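Side-chain contact in switch-activating protein 1 (PDB 5JDK), which binds specific double-stranded DNA sequences through this N-terminal domain, acting in mating-type switching, replication-fork blockage and chromosome segregation in fission yeast: residues V91-L96 / E118-L123. Residues are numbered along the deposited sequence; the frame is centred on the assembly and turned at random.
Sequences VYEQRL and EWKARL
Tyr92 and Lys120 touch where helix 78-98 passes helix 107-131, and they illustrate how one long side chain can join helices whose backbones stand well apart. The axes of the two short segments come no closer than 12.4 Å and run at 110° to each other, so side chains alone span the gap. The buried Tyr92 starts out toward 118-123, with CG anti to the backbone N (chi1 176°), and the edge of its ring meets the lysine chain, CE1 of Tyr92 lying 4.2 Å from CD of Lys120. The two side chains cross at about a right angle. Elsewhere on helix 107-131 the same tyrosine packs against Asp113, Cys116 and Asp117.

One residue on, Glu93 supplies the charge. Its chain bends at chi2 (-68°), which turns the carboxylate toward the lysine, and these two side chains also cross at about a right angle. OE2 of Glu93 accepts a hydrogen bond from NZ of Lys120 at 2.8 Å on its syn lone pair, making a salt bridge. A water fastens the pair a second time, donating to Glu93 OE1 (2.8 Å) and accepting from Lys120 NZ (2.9 Å). Both carboxylate oxygens are thereby tied to the ammonium, one directly and one through the water, which should restrain rotation of the carboxylate.

Leu96, one turn beyond Tyr92, is the last residue of 91-96 to meet Lys120. Its CG rests 3.8 Å above the plane of the Tyr92 ring, toward the rim, while its CD1 meets Lys120 NZ tip to tip at 3.8 Å. Lys120 attains all three neighbours with an extended chain, and the same side chain also touches Met89.

Such a salt bridge beside the edge of a buried tyrosine ring is an interhelical tie within the all-helical DNA-binding domain of Sap1, whose sequence family is grouped with the helix-turn-helix proteins, joining its last two helices.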
ATOM      1  N   VAL A  91      -0.845  -5.196  -8.880  1.00  6.56           N
ATOM      2  CA  VAL A  91      -2.158  -5.714  -9.235  1.00  6.47           C
ATOM      3  C   VAL A  91      -3.156  -4.575  -9.362  1.00  7.00           C
ATOM      4  O   VAL A  91      -3.992  -4.576 -10.269  1.00  6.79           O
ATOM      5  CB  VAL A  91      -2.604  -6.790  -8.231  1.00  7.49           C
ATOM      6  CG1 VAL A  91      -4.068  -7.148  -8.437  1.00  8.91           C
ATOM      7  CG2 VAL A  91      -1.713  -8.017  -8.377  1.00  9.67           C
ATOM      8  N   TYR A  92      -3.056  -3.564  -8.498  1.00  6.30           N
ATOM      9  CA  TYR A  92      -3.927  -2.401  -8.616  1.00  6.73           C
ATOM     10  C   TYR A  92      -3.777  -1.725  -9.973  1.00  6.13           C
ATOM     11  O   TYR A  92      -4.774  -1.382 -10.622  1.00  7.07           O
ATOM     12  CB  TYR A  92      -3.642  -1.424  -7.482  1.00  6.57           C
ATOM     13  CG  TYR A  92      -4.448  -0.140  -7.579  1.00  6.81           C
ATOM     14  CD1 TYR A  92      -3.827   1.099  -7.648  1.00  8.76           C
ATOM     15  CD2 TYR A  92      -5.830  -0.175  -7.583  1.00  7.35           C
ATOM     16  CE1 TYR A  92      -4.575   2.274  -7.715  1.00  8.99           C
ATOM     17  CE2 TYR A  92      -6.586   0.985  -7.668  1.00  8.88           C
ATOM     18  CZ  TYR A  92      -5.949   2.203  -7.730  1.00  9.06           C
ATOM     19  OH  TYR A  92      -6.679   3.372  -7.806  1.00 11.59           O
ATOM     20  N   GLU A  93      -2.538  -1.515 -10.425  1.00  7.12           N
ATOM     21  CA  GLU A  93      -2.354  -0.897 -11.735  1.00  7.64           C
ATOM     22  C   GLU A  93      -2.935  -1.764 -12.843  1.00  7.85           C
ATOM     23  O   GLU A  93      -3.490  -1.250 -13.821  1.00  8.31           O
ATOM     24  CB  GLU A  93      -0.884  -0.565 -11.971  1.00 10.32           C
ATOM     25  CG  GLU A  93      -0.356   0.547 -11.058  1.00 11.58           C
ATOM     26  CD  GLU A  93      -0.956   1.912 -11.347  1.00 14.79           C
ATOM     27  OE1 GLU A  93      -1.385   2.150 -12.498  1.00 18.54           O
ATOM     28  OE2 GLU A  93      -0.977   2.755 -10.437  1.00 16.44           O
ATOM     29  N   GLN A  94      -2.832  -3.082 -12.705  1.00  7.52           N
ATOM     30  CA  GLN A  94      -3.466  -3.966 -13.682  1.00  7.64           C
ATOM     31  C   GLN A  94      -4.986  -3.837 -13.651  1.00  6.71           C
ATOM     32  O   GLN A  94      -5.644  -3.802 -14.707  1.00  7.87           O
ATOM     33  CB  GLN A  94      -3.009  -5.400 -13.436  1.00  8.75           C
ATOM     34  CG  GLN A  94      -1.517  -5.540 -13.724  1.00 14.16           C
ATOM     35  CD  GLN A  94      -0.920  -6.862 -13.306  1.00 33.02           C
ATOM     36  OE1 GLN A  94      -1.600  -7.728 -12.751  1.00 33.77           O
ATOM     37  NE2 GLN A  94       0.374  -7.023 -13.575  1.00 32.21           N
ATOM     38  N   ARG A  95      -5.561  -3.753 -12.451  1.00  6.40           N
ATOM     39  CA  ARG A  95      -6.995  -3.543 -12.329  1.00  6.72           C
ATOM     40  C   ARG A  95      -7.408  -2.232 -12.979  1.00  6.66           C
ATOM     41  O   ARG A  95      -8.420  -2.177 -13.681  1.00  8.00           O
ATOM     42  CB  ARG A  95      -7.417  -3.589 -10.858  1.00  6.68           C
ATOM     43  CG  ARG A  95      -7.316  -4.991 -10.269  1.00  6.71           C
ATOM     44  CD  ARG A  95      -7.613  -5.043  -8.769  1.00  6.64           C
ATOM     45  NE  ARG A  95      -8.870  -4.379  -8.450  1.00  7.55           N
ATOM     46  CZ  ARG A  95     -10.067  -4.869  -8.738  1.00  7.17           C
ATOM     47  NH1 ARG A  95     -10.203  -6.077  -9.277  1.00  8.14           N
ATOM     48  NH2 ARG A  95     -11.139  -4.142  -8.479  1.00  9.05           N
ATOM     49  N   LEU A  96      -6.635  -1.163 -12.787  1.00  7.44           N
ATOM     50  CA  LEU A  96      -6.975   0.102 -13.430  1.00  8.73           C
ATOM     51  C   LEU A  96      -6.939  -0.044 -14.941  1.00  9.05           C
ATOM     52  O   LEU A  96      -7.815   0.475 -15.650  1.00 10.19           O
ATOM     53  CB  LEU A  96      -6.005   1.202 -12.997  1.00  9.72           C
ATOM     54  CG  LEU A  96      -6.115   1.691 -11.557  1.00  9.78           C
ATOM     55  CD1 LEU A  96      -5.076   2.768 -11.307  1.00 10.73           C
ATOM     56  CD2 LEU A  96      -7.495   2.223 -11.261  1.00 12.64           C
ATOM     57  N   GLU A 118      -5.153   5.898  -2.529  1.00  6.85           N
ATOM     58  CA  GLU A 118      -4.623   6.830  -1.541  1.00  6.79           C
ATOM     59  C   GLU A 118      -3.124   6.619  -1.333  1.00  6.16           C
ATOM     60  O   GLU A 118      -2.356   7.585  -1.199  1.00  7.10           O
ATOM     61  CB  GLU A 118      -5.419   6.675  -0.245  1.00  8.36           C
ATOM     62  CG  GLU A 118      -5.097   7.715   0.784  1.00  9.92           C
ATOM     63  CD  GLU A 118      -6.091   7.807   1.928  1.00  9.86           C
ATOM     64  OE1 GLU A 118      -7.176   7.221   1.835  1.00 12.84           O
ATOM     65  OE2 GLU A 118      -5.765   8.495   2.909  1.00 12.10           O
ATOM     66  N   TRP A 119      -2.677   5.366  -1.332  1.00  6.27           N
ATOM     67  CA  TRP A 119      -1.250   5.094  -1.188  1.00  6.44           C
ATOM     68  C   TRP A 119      -0.466   5.551  -2.413  1.00  6.41           C
ATOM     69  O   TRP A 119       0.604   6.171  -2.280  1.00  7.20           O
ATOM     70  CB  TRP A 119      -1.025   3.605  -0.915  1.00  6.69           C
ATOM     71  CG  TRP A 119       0.396   3.272  -0.597  1.00  6.36           C
ATOM     72  CD1 TRP A 119       1.173   2.334  -1.202  1.00  6.97           C
ATOM     73  CD2 TRP A 119       1.220   3.882   0.418  1.00  6.16           C
ATOM     74  NE1 TRP A 119       2.421   2.309  -0.625  1.00  6.96           N
ATOM     75  CE2 TRP A 119       2.474   3.253   0.365  1.00  6.49           C
ATOM     76  CE3 TRP A 119       1.014   4.884   1.369  1.00  7.03           C
ATOM     77  CZ2 TRP A 119       3.525   3.604   1.217  1.00  6.99           C
ATOM     78  CZ3 TRP A 119       2.057   5.228   2.214  1.00  7.89           C
ATOM     79  CH2 TRP A 119       3.291   4.585   2.136  1.00  8.15           C
ATOM     80  N   LYS A 120      -0.992   5.276  -3.608  1.00  6.62           N
ATOM     81  CA  LYS A 120      -0.390   5.772  -4.837  1.00  6.50           C
ATOM     82  C   LYS A 120      -0.201   7.284  -4.782  1.00  6.69           C
ATOM     83  O   LYS A 120       0.848   7.812  -5.193  1.00  6.95           O
ATOM     84  CB  LYS A 120      -1.306   5.371  -5.996  1.00  7.20           C
ATOM     85  CG  LYS A 120      -0.930   5.937  -7.342  1.00  9.83           C
ATOM     86  CD  LYS A 120      -1.808   5.339  -8.428  1.00 10.66           C
ATOM     87  CE  LYS A 120      -1.561   5.967  -9.774  1.00 15.67           C
ATOM     88  NZ  LYS A 120      -2.227   5.200 -10.865  1.00 19.01           N
ATOM     89  N   ALA A 121      -1.222   7.994  -4.300  1.00  6.67           N
ATOM     90  CA  ALA A 121      -1.140   9.448  -4.199  1.00  7.45           C
ATOM     91  C   ALA A 121      -0.050   9.883  -3.227  1.00  6.42           C
ATOM     92  O   ALA A 121       0.657  10.864  -3.481  1.00  7.59           O
ATOM     93  CB  ALA A 121      -2.499  10.023  -3.804  1.00  8.62           C
ATOM     94  N   ARG A 122       0.116   9.167  -2.110  1.00  6.74           N
ATOM     95  CA  ARG A 122       1.184   9.523  -1.172  1.00  7.34           C
ATOM     96  C   ARG A 122       2.564   9.300  -1.788  1.00  6.38           C
ATOM     97  O   ARG A 122       3.460  10.155  -1.662  1.00  6.96           O
ATOM     98  CB  ARG A 122       1.041   8.730   0.132  1.00  7.38           C
ATOM     99  CG  ARG A 122       2.173   8.944   1.129  1.00  7.77           C
ATOM    100  CD  ARG A 122       2.249  10.384   1.571  1.00  8.23           C
ATOM    101  NE  ARG A 122       3.232  10.529   2.640  1.00  8.50           N
ATOM    102  CZ  ARG A 122       3.845  11.658   2.958  1.00  9.81           C
ATOM    103  NH1 ARG A 122       3.600  12.773   2.292  1.00 11.26           N
ATOM    104  NH2 ARG A 122       4.720  11.664   3.951  1.00 11.50           N
ATOM    105  N   LEU A 123       2.761   8.164  -2.464  1.00  6.43           N
ATOM    106  CA  LEU A 123       4.051   7.915  -3.095  1.00  6.91           C
ATOM    107  C   LEU A 123       4.353   8.976  -4.146  1.00  6.59           C
ATOM    108  O   LEU A 123       5.488   9.456  -4.250  1.00  7.44           O
ATOM    109  CB  LEU A 123       4.059   6.522  -3.724  1.00  6.39           C
ATOM    110  CG  LEU A 123       4.013   5.334  -2.755  1.00  7.93           C
ATOM    111  CD1 LEU A 123       3.783   4.054  -3.517  1.00  8.09           C
ATOM    112  CD2 LEU A 123       5.273   5.221  -1.928  1.00  9.64           C
TER
HETATM  113  O   HOH W   1      -1.820   4.668 -13.654  1.00 46.50           O